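Local coordinates for protein heterodimeric restriction endonuclease R.BspD6I small subunit (PDB 2P14) that acts as the catalytic subunit of a heterodimeric type IIS restriction endonuclease, probably cutting DNA in complex with a site-specific nickase subunit, at residues Ser69-Cys74 with Gln95-Lys100; Gly101-Thr106 with Lys156-Leu161; Arg119-Asn124 with Glu128-Leu133; Leu164-Leu169 with Ala174-Thr179. All coordinates share one frame; numbering follows the deposited sequence. Where two conformers were deposited one is given.

Overall arrangement
Following the chain from the N terminus, contact 1 closes the first loop: strand 69-75 meets the end of helix 80-98 before the chain turns into strand 104-110. Contact 2 opens directly afterwards and spans a much longer loop, bringing helix 154-165 back to the start of strand 104-110. Nested within that loop, contact 3 joins the end of helix 115-121 to strand 130-134. Contact 4 follows in series and folds helix 174-184 against the end of helix 154-165. Contacts 1, 2 and 3 all reach one mixed sheet, in which strand 104-110 lies between 69-75 and 130-134. Contact 4 touches contact 3 through the salt bridge of R119 with E175 and the packing of W177 on P132.

Contact 1 (Ser69-Cys74 with Gln95-Lys100); sequences SILIEC and QEYKKK
L71 and Y97 mark the closest approach of the two backbones, their CA atoms 8.6 Å apart, so strand and helix meet through side chains rather than main chains. Y97 spans most of the distance. Its chi1 of -172° turns CG opposite the backbone N and sends the ring out from the helix toward the strand, where it meets two residues in different ways. Over one face, L71 CD1 is 4.3 Å from the centroid of the Y97 ring in a CH-pi contact, 24° off the ring normal and displaced toward the CG side. The other methyl, L71 CD2, rests 4.0 Å from Y97 CB, so the branched end of L71 covers both the root of the tyrosine and its ring. The opposite face carries the aliphatic CD of K100, 3.7 Å above the plane. At the far end, S69 OG lies 2.7 Å from Y97 OH, close enough for a hydrogen bond, though the proton may have another acceptor. A small serine suits this place because the ring already reaches nearly to the strand; Y97 OH is hydrogen-bonded to E64 OE2, so the buried hydroxyl sits between polar groups of two strands. With a phenylalanine in place of Y97, S69 OG and E64 OE2 would probably lose the hydroxyl they flank. The contact belongs to the beta-alpha-beta unit formed by strand 69-75, helix 80-98 and strand 104-110. Y97 also touches L62 of strand 61-64 and A104 of strand 104-110, and thus packs across three neighbouring strands of the sheet.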
# COMPACT_ATOMS: atom_id res chain seq x y z
N SER A 69 -6.14 -8.23 -7.30
CA SER A 69 -5.49 -6.94 -7.50
C SER A 69 -5.12 -6.31 -6.16
O SER A 69 -5.75 -6.61 -5.13
CB SER A 69 -6.43 -6.02 -8.29
OG SER A 69 -6.67 -6.62 -9.55
N ILE A 70 -4.15 -5.40 -6.19
CA ILE A 70 -3.83 -4.57 -5.03
C ILE A 70 -3.86 -3.13 -5.46
O ILE A 70 -3.23 -2.76 -6.45
CB ILE A 70 -2.44 -4.85 -4.43
CG1 ILE A 70 -2.19 -6.34 -4.20
CG2 ILE A 70 -2.28 -4.10 -3.11
CD1 ILE A 70 -0.74 -6.63 -3.80
N LEU A 71 -4.68 -2.35 -4.75
CA LEU A 71 -4.67 -0.89 -4.93
C LEU A 71 -3.69 -0.41 -3.88
O LEU A 71 -3.83 -0.72 -2.70
CB LEU A 71 -6.03 -0.30 -4.67
CG LEU A 71 -7.10 -0.43 -5.75
CD1 LEU A 71 -7.51 -1.91 -5.85
CD2 LEU A 71 -8.29 0.41 -5.43
N ILE A 72 -2.70 0.39 -4.28
CA ILE A 72 -1.70 0.85 -3.34
C ILE A 72 -1.87 2.36 -3.17
O ILE A 72 -1.89 3.13 -4.17
CB ILE A 72 -0.28 0.50 -3.79
CG1 ILE A 72 -0.14 -1.04 -3.96
CG2 ILE A 72 0.70 0.96 -2.74
CD1 ILE A 72 0.31 -1.43 -5.31
N GLU A 73 -2.07 2.77 -1.92
CA GLU A 73 -2.31 4.17 -1.55
C GLU A 73 -1.15 4.59 -0.66
O GLU A 73 -0.91 3.95 0.33
CB GLU A 73 -3.64 4.32 -0.82
CG GLU A 73 -4.82 3.71 -1.58
CD GLU A 73 -5.35 4.57 -2.70
OE1 GLU A 73 -4.69 5.51 -3.21
OE2 GLU A 73 -6.47 4.27 -3.10
N CYS A 74 -0.45 5.67 -1.01
CA CYS A 74 0.75 6.09 -0.32
C CYS A 74 0.48 7.46 0.31
O CYS A 74 -0.05 8.36 -0.36
CB CYS A 74 1.89 6.26 -1.33
SG CYS A 74 2.33 4.66 -2.08
N GLN A 95 -13.91 0.61 -3.05
CA GLN A 95 -15.33 0.34 -3.34
C GLN A 95 -15.56 0.39 -4.83
O GLN A 95 -16.20 -0.50 -5.43
CB GLN A 95 -16.22 1.38 -2.66
CG GLN A 95 -16.40 1.21 -1.18
CD GLN A 95 -17.22 2.34 -0.57
OE1 GLN A 95 -17.29 3.46 -1.10
NE2 GLN A 95 -17.82 2.06 0.58
N GLU A 96 -15.03 1.42 -5.46
CA GLU A 96 -15.20 1.57 -6.90
C GLU A 96 -14.60 0.41 -7.68
O GLU A 96 -15.22 -0.13 -8.60
CB GLU A 96 -14.61 2.91 -7.34
CG GLU A 96 -15.50 4.07 -6.91
CD GLU A 96 -16.82 4.14 -7.69
OE1 GLU A 96 -16.87 3.69 -8.86
OE2 GLU A 96 -17.81 4.67 -7.13
N TYR A 97 -13.37 0.04 -7.32
CA TYR A 97 -12.73 -1.05 -8.03
C TYR A 97 -13.51 -2.34 -7.83
O TYR A 97 -13.63 -3.16 -8.77
CB TYR A 97 -11.28 -1.24 -7.55
CG TYR A 97 -10.53 -2.24 -8.40
CD1 TYR A 97 -9.91 -1.85 -9.59
CD2 TYR A 97 -10.48 -3.59 -8.03
CE1 TYR A 97 -9.23 -2.77 -10.38
CE2 TYR A 97 -9.82 -4.52 -8.79
CZ TYR A 97 -9.19 -4.12 -9.98
OH TYR A 97 -8.53 -5.04 -10.76
N LYS A 98 -13.98 -2.56 -6.60
CA LYS A 98 -14.68 -3.83 -6.27
C LYS A 98 -15.99 -3.99 -7.04
O LYS A 98 -16.50 -5.10 -7.15
CB LYS A 98 -14.91 -3.95 -4.78
CG LYS A 98 -13.65 -4.16 -3.95
CD LYS A 98 -12.99 -5.48 -4.22
CE LYS A 98 -13.81 -6.68 -3.73
NZ LYS A 98 -13.83 -6.86 -2.25
N LYS A 99 -16.52 -2.90 -7.59
CA LYS A 99 -17.71 -3.01 -8.48
C LYS A 99 -17.46 -3.97 -9.66
O LYS A 99 -18.43 -4.51 -10.24
CB LYS A 99 -18.14 -1.66 -9.02
CG LYS A 99 -18.80 -0.77 -7.97
CD LYS A 99 -19.05 0.62 -8.55
CE LYS A 99 -19.34 1.68 -7.49
NZ LYS A 99 -20.13 1.17 -6.33
N LYS A 100 -16.19 -4.18 -10.00
CA LYS A 100 -15.80 -5.05 -11.12
C LYS A 100 -15.94 -6.53 -10.79
O LYS A 100 -15.90 -7.37 -11.68
CB LYS A 100 -14.35 -4.77 -11.56
CG LYS A 100 -14.09 -3.33 -11.98
CD LYS A 100 -12.58 -3.06 -12.05
CE LYS A 100 -12.28 -1.65 -12.51
NZ LYS A 100 -12.61 -1.53 -13.95

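Contact 2 (Gly101-Thr106 with Lys156-Leu161); sequences GIEAYT and KLKEIL
K158 reaches from its helix to E103 and Y105, while the backbones come nearest at Y105 and L161, whose CA atoms are 7.9 Å apart. From CB, which merely starts the lysine chain off the helix, chi1 of -171° sets K158 CG anti to the backbone N, where it lies 3.9 Å from Y105 CE2, obliquely placed against the ring. K158 CD goes on to E103 OE2 at 3.4 Å. The chain then bends, chi3 being an intermediate 95°, so that CE stays beside the carboxylate instead of running past it. K158 NZ completes the path with a salt-bridging hydrogen bond to E103 OE1 of 2.9 Å, arriving on the syn side and 18° out of the carboxylate plane. Glutamate suits this place because its extended chain comes to meet the lysine from the opposite direction and offers an oxygen to each of two donors. E103 OE2 accepts from Y105 OH at 2.6 Å on its anti lone pair, in the plane of the tyrosine ring; the two bonds together should restrict rotation of the carboxylate. Deeper in, Y105 CB packs on L161 CD1 at 4.4 Å, an apolar contact fit for the buried side of the helix, and F68 touches both E103 and K158. Strand 104-110 runs between strands 69-75 and 130-134. Y105 faces helix 154-165, whereas A104 and T106 touch helix 80-98, so the two helices flank this strand on opposite faces of the sheet; helix 135-146 packs against L157 and I160.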
# COMPACT_ATOMS: atom_id res chain seq x y z
N GLY A 101 -16.06 -6.85 -9.51
CA GLY A 101 -16.20 -8.26 -9.11
C GLY A 101 -14.90 -9.03 -9.03
O GLY A 101 -14.88 -10.27 -9.03
N ILE A 102 -13.78 -8.30 -8.96
CA ILE A 102 -12.44 -8.91 -8.94
C ILE A 102 -11.94 -8.87 -7.51
O ILE A 102 -12.09 -7.86 -6.79
CB ILE A 102 -11.48 -8.11 -9.86
CG1 ILE A 102 -11.98 -8.18 -11.32
CG2 ILE A 102 -10.03 -8.62 -9.72
CD1 ILE A 102 -11.34 -7.18 -12.26
N GLU A 103 -11.35 -9.96 -7.06
CA GLU A 103 -10.78 -9.98 -5.71
C GLU A 103 -9.70 -8.87 -5.61
O GLU A 103 -8.77 -8.84 -6.44
CB GLU A 103 -10.21 -11.36 -5.39
CG GLU A 103 -9.74 -11.47 -3.95
CD GLU A 103 -9.09 -12.81 -3.60
OE1 GLU A 103 -8.94 -13.64 -4.51
OE2 GLU A 103 -8.68 -12.99 -2.41
N ALA A 104 -9.80 -8.02 -4.58
CA ALA A 104 -8.88 -6.87 -4.47
C ALA A 104 -8.71 -6.45 -3.02
O ALA A 104 -9.65 -6.57 -2.21
CB ALA A 104 -9.39 -5.68 -5.32
N TYR A 105 -7.50 -5.95 -2.72
CA TYR A 105 -7.10 -5.47 -1.41
C TYR A 105 -6.49 -4.11 -1.64
O TYR A 105 -5.84 -3.89 -2.68
CB TYR A 105 -6.04 -6.42 -0.78
CG TYR A 105 -6.64 -7.79 -0.66
CD1 TYR A 105 -7.44 -8.13 0.44
CD2 TYR A 105 -6.47 -8.72 -1.66
CE1 TYR A 105 -8.06 -9.34 0.53
CE2 TYR A 105 -7.09 -9.96 -1.58
CZ TYR A 105 -7.88 -10.25 -0.47
OH TYR A 105 -8.56 -11.46 -0.34
N THR A 106 -6.63 -3.23 -0.66
CA THR A 106 -5.80 -2.02 -0.65
C THR A 106 -4.65 -2.20 0.30
O THR A 106 -4.85 -2.66 1.43
CB THR A 106 -6.61 -0.80 -0.25
OG1 THR A 106 -7.51 -0.49 -1.33
CG2 THR A 106 -5.70 0.39 -0.00
N LYS A 156 1.45 -15.86 -2.91
CA LYS A 156 2.00 -15.81 -1.57
C LYS A 156 1.77 -14.43 -0.94
O LYS A 156 1.43 -14.34 0.26
CB LYS A 156 3.49 -16.20 -1.58
CG LYS A 156 4.14 -16.19 -0.20
CD LYS A 156 5.62 -16.55 -0.25
CE LYS A 156 6.20 -16.49 1.16
NZ LYS A 156 7.58 -17.11 1.27
N LEU A 157 1.94 -13.38 -1.73
CA LEU A 157 1.63 -12.04 -1.25
C LEU A 157 0.15 -11.94 -0.88
O LEU A 157 -0.19 -11.35 0.16
CB LEU A 157 2.03 -10.97 -2.28
CG LEU A 157 1.72 -9.51 -1.89
CD1 LEU A 157 2.32 -9.17 -0.53
CD2 LEU A 157 2.24 -8.58 -2.99
N LYS A 158 -0.75 -12.49 -1.71
CA LYS A 158 -2.17 -12.48 -1.34
C LYS A 158 -2.41 -13.17 0.02
O LYS A 158 -3.15 -12.64 0.88
CB LYS A 158 -3.03 -13.13 -2.44
CG LYS A 158 -4.53 -12.91 -2.16
CD LYS A 158 -5.45 -13.45 -3.24
CE LYS A 158 -5.89 -14.85 -2.81
NZ LYS A 158 -6.85 -15.44 -3.79
N GLU A 159 -1.81 -14.35 0.23
CA GLU A 159 -1.99 -15.05 1.51
C GLU A 159 -1.50 -14.21 2.70
O GLU A 159 -2.14 -14.18 3.77
CB GLU A 159 -1.28 -16.40 1.49
CG GLU A 159 -1.97 -17.45 0.63
CD GLU A 159 -1.24 -18.77 0.70
OE1 GLU A 159 -0.15 -18.82 1.32
OE2 GLU A 159 -1.77 -19.77 0.14
N ILE A 160 -0.38 -13.51 2.51
CA ILE A 160 0.17 -12.69 3.58
C ILE A 160 -0.77 -11.51 3.88
O ILE A 160 -1.05 -11.22 5.04
CB ILE A 160 1.58 -12.19 3.21
CG1 ILE A 160 2.59 -13.33 3.33
CG2 ILE A 160 2.01 -11.01 4.08
CD1 ILE A 160 3.81 -13.11 2.45
N LEU A 161 -1.25 -10.86 2.83
CA LEU A 161 -2.18 -9.72 3.02
C LEU A 161 -3.44 -10.19 3.76
O LEU A 161 -3.93 -9.48 4.65
CB LEU A 161 -2.54 -9.08 1.68
CG LEU A 161 -1.40 -8.31 1.00
CD1 LEU A 161 -1.92 -7.78 -0.31
CD2 LEU A 161 -0.88 -7.16 1.91

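Contact 3 (Arg119-Asn124 with Glu128-Leu133); sequences RHIGFN and EPVIPL
I121 supplies the apolar part of the contact, meeting V130 and P132. Its chi1 of 61° sets CG1 in the crowded position between the backbone N and the carbonyl carbon, which directs CD1 onto the strand. I121 CD1 lies 3.5 Å from V130 CG1 and 3.9 Å from P132 CG. The isoleucine crosses the valine at about a right angle, and branched and cyclic side chains give this buried junction its compact, rigid surfaces. Direct polar contact is a backbone bond, E128 N to N124 O at 2.9 Å, bent to 141°, which closes the short loop that leads into the strand. Water-mediated contacts fill in the rest: one water donates to I121 O and accepts from V130 N, 2.8 Å from each, so a carbonyl at the helix end and the first strand amide are joined although they do not meet. A second water accepts from N124 N and sits 2.7 Å from I121 O and 2.8 Å from E128 O. E128 OE2 is bonded to Q95 NE2 of helix 80-98. The contact lies within the unit of strand 104-110, helix 115-121 and strand 130-134; W177 of helix 174-184 touches both I121 and P132, while I131 packs on helix 154-165.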
# COMPACT_ATOMS: atom_id res chain seq x y z
N ARG A 119 -9.11 2.51 12.58
CA ARG A 119 -10.51 2.27 12.91
C ARG A 119 -11.44 2.46 11.71
O ARG A 119 -12.37 1.66 11.49
CB ARG A 119 -10.95 3.12 14.12
CG ARG A 119 -10.30 2.65 15.43
CD ARG A 119 -10.79 3.53 16.56
NE ARG A 119 -9.98 3.37 17.76
CZ ARG A 119 -9.22 4.33 18.26
NH1 ARG A 119 -9.17 5.53 17.66
NH2 ARG A 119 -8.51 4.10 19.36
N HIS A 120 -11.17 3.51 10.93
CA HIS A 120 -11.92 3.78 9.72
C HIS A 120 -11.81 2.68 8.68
O HIS A 120 -12.82 2.21 8.15
CB HIS A 120 -11.44 5.11 9.10
CG HIS A 120 -12.33 5.61 8.00
ND1 HIS A 120 -13.55 6.19 8.26
CD2 HIS A 120 -12.18 5.63 6.66
CE1 HIS A 120 -14.12 6.54 7.12
NE2 HIS A 120 -13.31 6.21 6.13
N ILE A 121 -10.57 2.31 8.33
CA ILE A 121 -10.38 1.34 7.23
C ILE A 121 -10.67 -0.09 7.66
O ILE A 121 -10.73 -0.98 6.82
CB ILE A 121 -8.97 1.40 6.60
CG1 ILE A 121 -7.91 1.08 7.70
CG2 ILE A 121 -8.78 2.78 5.94
CD1 ILE A 121 -6.54 0.64 7.17
N GLY A 122 -10.81 -0.29 8.97
CA GLY A 122 -11.18 -1.61 9.48
C GLY A 122 -12.68 -1.84 9.58
O GLY A 122 -13.12 -2.88 10.09
N PHE A 123 -13.48 -0.88 9.08
CA PHE A 123 -14.95 -0.94 9.22
C PHE A 123 -15.61 -2.16 8.55
O PHE A 123 -16.50 -2.81 9.14
CB PHE A 123 -15.60 0.36 8.71
CG PHE A 123 -17.11 0.34 8.79
CD1 PHE A 123 -17.75 0.52 10.00
CD2 PHE A 123 -17.88 0.06 7.66
CE1 PHE A 123 -19.18 0.47 10.09
CE2 PHE A 123 -19.29 0.00 7.74
CZ PHE A 123 -19.93 0.23 8.95
N ASN A 124 -15.18 -2.48 7.33
CA ASN A 124 -15.74 -3.60 6.59
C ASN A 124 -14.66 -4.36 5.85
O ASN A 124 -14.39 -4.10 4.68
CB ASN A 124 -16.80 -3.14 5.59
CG ASN A 124 -17.62 -4.30 5.05
OD1 ASN A 124 -17.15 -5.46 4.99
ND2 ASN A 124 -18.84 -4.00 4.64
N GLU A 128 -14.42 -4.27 1.83
CA GLU A 128 -13.46 -3.18 1.65
C GLU A 128 -12.16 -3.48 2.44
O GLU A 128 -11.81 -2.74 3.33
CB GLU A 128 -14.10 -1.83 2.05
CG GLU A 128 -15.40 -1.50 1.23
CD GLU A 128 -16.44 -0.65 1.96
OE1 GLU A 128 -16.16 -0.03 3.01
OE2 GLU A 128 -17.60 -0.56 1.47
N PRO A 129 -11.44 -4.59 2.10
CA PRO A 129 -10.26 -4.95 2.87
C PRO A 129 -9.04 -4.06 2.60
O PRO A 129 -8.53 -4.04 1.46
CB PRO A 129 -9.98 -6.40 2.45
CG PRO A 129 -10.52 -6.48 1.04
CD PRO A 129 -11.69 -5.56 1.01
N VAL A 130 -8.59 -3.39 3.67
CA VAL A 130 -7.45 -2.49 3.59
C VAL A 130 -6.41 -2.96 4.60
O VAL A 130 -6.71 -3.15 5.80
CB VAL A 130 -7.85 -1.03 3.87
CG1 VAL A 130 -6.61 -0.14 3.73
CG2 VAL A 130 -8.97 -0.54 2.90
N ILE A 131 -5.17 -3.14 4.14
CA ILE A 131 -4.10 -3.51 5.05
C ILE A 131 -3.11 -2.35 5.14
O ILE A 131 -2.44 -2.04 4.15
CB ILE A 131 -3.36 -4.79 4.61
CG1 ILE A 131 -4.32 -5.98 4.44
CG2 ILE A 131 -2.28 -5.12 5.64
CD1 ILE A 131 -4.97 -6.07 3.04
N PRO A 132 -3.01 -1.73 6.33
CA PRO A 132 -2.09 -0.61 6.53
C PRO A 132 -0.71 -1.11 6.93
O PRO A 132 -0.62 -1.92 7.87
CB PRO A 132 -2.72 0.18 7.70
CG PRO A 132 -3.32 -0.95 8.56
CD PRO A 132 -3.76 -2.04 7.57
N LEU A 133 0.33 -0.62 6.26
CA LEU A 133 1.71 -0.95 6.62
C LEU A 133 2.50 0.33 6.81
O LEU A 133 2.33 1.30 6.04
CB LEU A 133 2.38 -1.79 5.54
CG LEU A 133 1.83 -3.19 5.24
CD1 LEU A 133 2.71 -3.92 4.21
CD2 LEU A 133 1.70 -4.05 6.51
O HOH W 1 -9.42 -3.39 6.33
O HOH W 2 -13.03 -1.51 5.47
O HOH W 3 -19.59 -0.80 3.93

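Contact 4 (Leu164-Leu169 with Ala174-Thr179); sequences LLRSDL and AEEWLT
W177 and R166 are brought together by different chi1 settings: at -178° the tryptophan CG stands across from its own N, sending the indole toward the end of the preceding helix, while -68° at R166 puts CG anti to the carbonyl carbon, beside N. R166 CB and CG both come against W177 CD1, CB obliquely at 3.7 Å. W177 NE1 donates to L164 O at 2.8 Å with an N-H...O angle of 153°, and the bond lies in both the ring plane and the carbonyl plane. Tryptophan suits this place because it offers a broad apolar surface together with one donor for a helix-end carbonyl. With an alanine here, L164 O would probably lose this donor and a gap would open beside R166 CB, where the indole lay. R166 bends at chi2 and chi3 and grips D168 side-on, NE to OD1 at 2.9 Å and NH2 to OD2 at 2.7 Å, each on a syn lone pair. E176 extends the network through a long salt bridge to NH2, and a water bridges R166 NH1 and E176 OE2. L169 covers one face of the R166 guanidinium, its CD1 3.7 Å above the plane over the centre, and its CD2 is 3.6 Å from E176 CD. K125 NZ binds the carbonyls of L165, R166 and L169 and makes a cation-pi contact with W177. This is a helix-loop-helix connection: the positive phi of R166 ends helix 154-165, a type I turn reverses the chain, and the loop, held by the salt-bridge network, runs on to helix 174-184.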
# COMPACT_ATOMS: atom_id res chain seq x y z
N LEU A 164 -2.57 -10.58 7.40
CA LEU A 164 -2.37 -9.28 8.04
C LEU A 164 -3.67 -8.49 8.20
O LEU A 164 -3.80 -7.70 9.14
CB LEU A 164 -1.38 -8.45 7.24
CG LEU A 164 0.02 -9.02 7.21
CD1 LEU A 164 0.89 -8.15 6.26
CD2 LEU A 164 0.66 -9.11 8.60
N LEU A 165 -4.61 -8.75 7.29
CA LEU A 165 -5.94 -8.13 7.33
C LEU A 165 -6.68 -8.37 8.64
O LEU A 165 -7.43 -7.49 9.10
CB LEU A 165 -6.79 -8.62 6.14
CG LEU A 165 -8.22 -8.07 6.03
CD1 LEU A 165 -8.26 -6.53 5.78
CD2 LEU A 165 -8.96 -8.83 4.90
N ARG A 166 -6.47 -9.55 9.24
CA ARG A 166 -7.20 -9.92 10.44
C ARG A 166 -8.71 -9.62 10.35
O ARG A 166 -9.28 -8.87 11.16
CB ARG A 166 -6.60 -9.23 11.67
CG ARG A 166 -5.17 -9.72 12.05
CD ARG A 166 -5.13 -11.22 12.39
NE ARG A 166 -6.04 -11.56 13.50
CZ ARG A 166 -5.74 -11.47 14.80
NH1 ARG A 166 -4.56 -11.03 15.21
NH2 ARG A 166 -6.65 -11.80 15.71
N SER A 167 -9.36 -10.30 9.41
CA SER A 167 -10.80 -10.12 9.21
C SER A 167 -11.64 -10.56 10.42
O SER A 167 -12.84 -10.24 10.48
CB SER A 167 -11.25 -10.79 7.92
OG SER A 167 -11.28 -12.20 8.06
N ASP A 168 -11.02 -11.27 11.35
CA ASP A 168 -11.69 -11.69 12.58
C ASP A 168 -11.79 -10.53 13.55
O ASP A 168 -12.59 -10.57 14.49
CB ASP A 168 -10.93 -12.84 13.27
CG ASP A 168 -9.48 -12.48 13.59
OD1 ASP A 168 -8.75 -12.14 12.64
OD2 ASP A 168 -9.08 -12.55 14.76
N LEU A 169 -10.98 -9.49 13.35
CA LEU A 169 -10.97 -8.36 14.25
C LEU A 169 -11.80 -7.24 13.68
O LEU A 169 -11.62 -6.83 12.53
CB LEU A 169 -9.53 -7.86 14.48
CG LEU A 169 -8.52 -8.77 15.17
CD1 LEU A 169 -7.19 -8.07 15.26
CD2 LEU A 169 -8.97 -9.13 16.58
N ALA A 174 -8.71 -2.05 16.72
CA ALA A 174 -7.61 -1.49 15.95
C ALA A 174 -6.28 -1.60 16.63
O ALA A 174 -5.27 -1.87 15.98
CB ALA A 174 -7.90 -0.03 15.56
N GLU A 175 -6.24 -1.42 17.95
CA GLU A 175 -4.99 -1.55 18.71
C GLU A 175 -4.42 -2.94 18.55
O GLU A 175 -3.24 -3.10 18.24
CB GLU A 175 -5.22 -1.24 20.20
CG GLU A 175 -5.56 0.24 20.45
CD GLU A 175 -7.06 0.55 20.36
OE1 GLU A 175 -7.85 -0.32 19.91
OE2 GLU A 175 -7.45 1.68 20.75
N GLU A 176 -5.25 -3.95 18.75
CA GLU A 176 -4.81 -5.33 18.61
C GLU A 176 -4.35 -5.63 17.17
O GLU A 176 -3.38 -6.36 16.95
CB GLU A 176 -5.94 -6.28 19.03
CG GLU A 176 -5.62 -7.76 18.76
CD GLU A 176 -6.64 -8.75 19.32
OE1 GLU A 176 -7.67 -8.33 19.91
OE2 GLU A 176 -6.38 -9.97 19.18
N TRP A 177 -5.07 -5.07 16.20
CA TRP A 177 -4.76 -5.32 14.82
C TRP A 177 -3.39 -4.76 14.49
O TRP A 177 -2.55 -5.45 13.86
CB TRP A 177 -5.81 -4.62 13.94
CG TRP A 177 -5.68 -4.81 12.45
CD1 TRP A 177 -5.08 -5.87 11.78
CD2 TRP A 177 -6.20 -3.95 11.44
NE1 TRP A 177 -5.23 -5.72 10.43
CE2 TRP A 177 -5.91 -4.54 10.19
CE3 TRP A 177 -6.90 -2.72 11.47
CZ2 TRP A 177 -6.29 -3.96 8.97
CZ3 TRP A 177 -7.28 -2.14 10.27
CH2 TRP A 177 -6.97 -2.75 9.04
N LEU A 178 -3.17 -3.49 14.83
CA LEU A 178 -1.89 -2.90 14.48
C LEU A 178 -0.72 -3.59 15.22
O LEU A 178 0.39 -3.74 14.67
CB LEU A 178 -1.88 -1.39 14.74
CG LEU A 178 -2.83 -0.51 13.92
CD1 LEU A 178 -2.58 0.99 14.26
CD2 LEU A 178 -2.74 -0.80 12.38
N THR A 179 -0.96 -4.01 16.46
CA THR A 179 0.03 -4.81 17.19
C THR A 179 0.36 -6.11 16.46
O THR A 179 1.52 -6.47 16.33
CB THR A 179 -0.46 -5.12 18.62
OG1 THR A 179 -0.68 -3.86 19.30
CG2 THR A 179 0.59 -5.96 19.39
O HOH W 4 -3.83 -10.82 17.96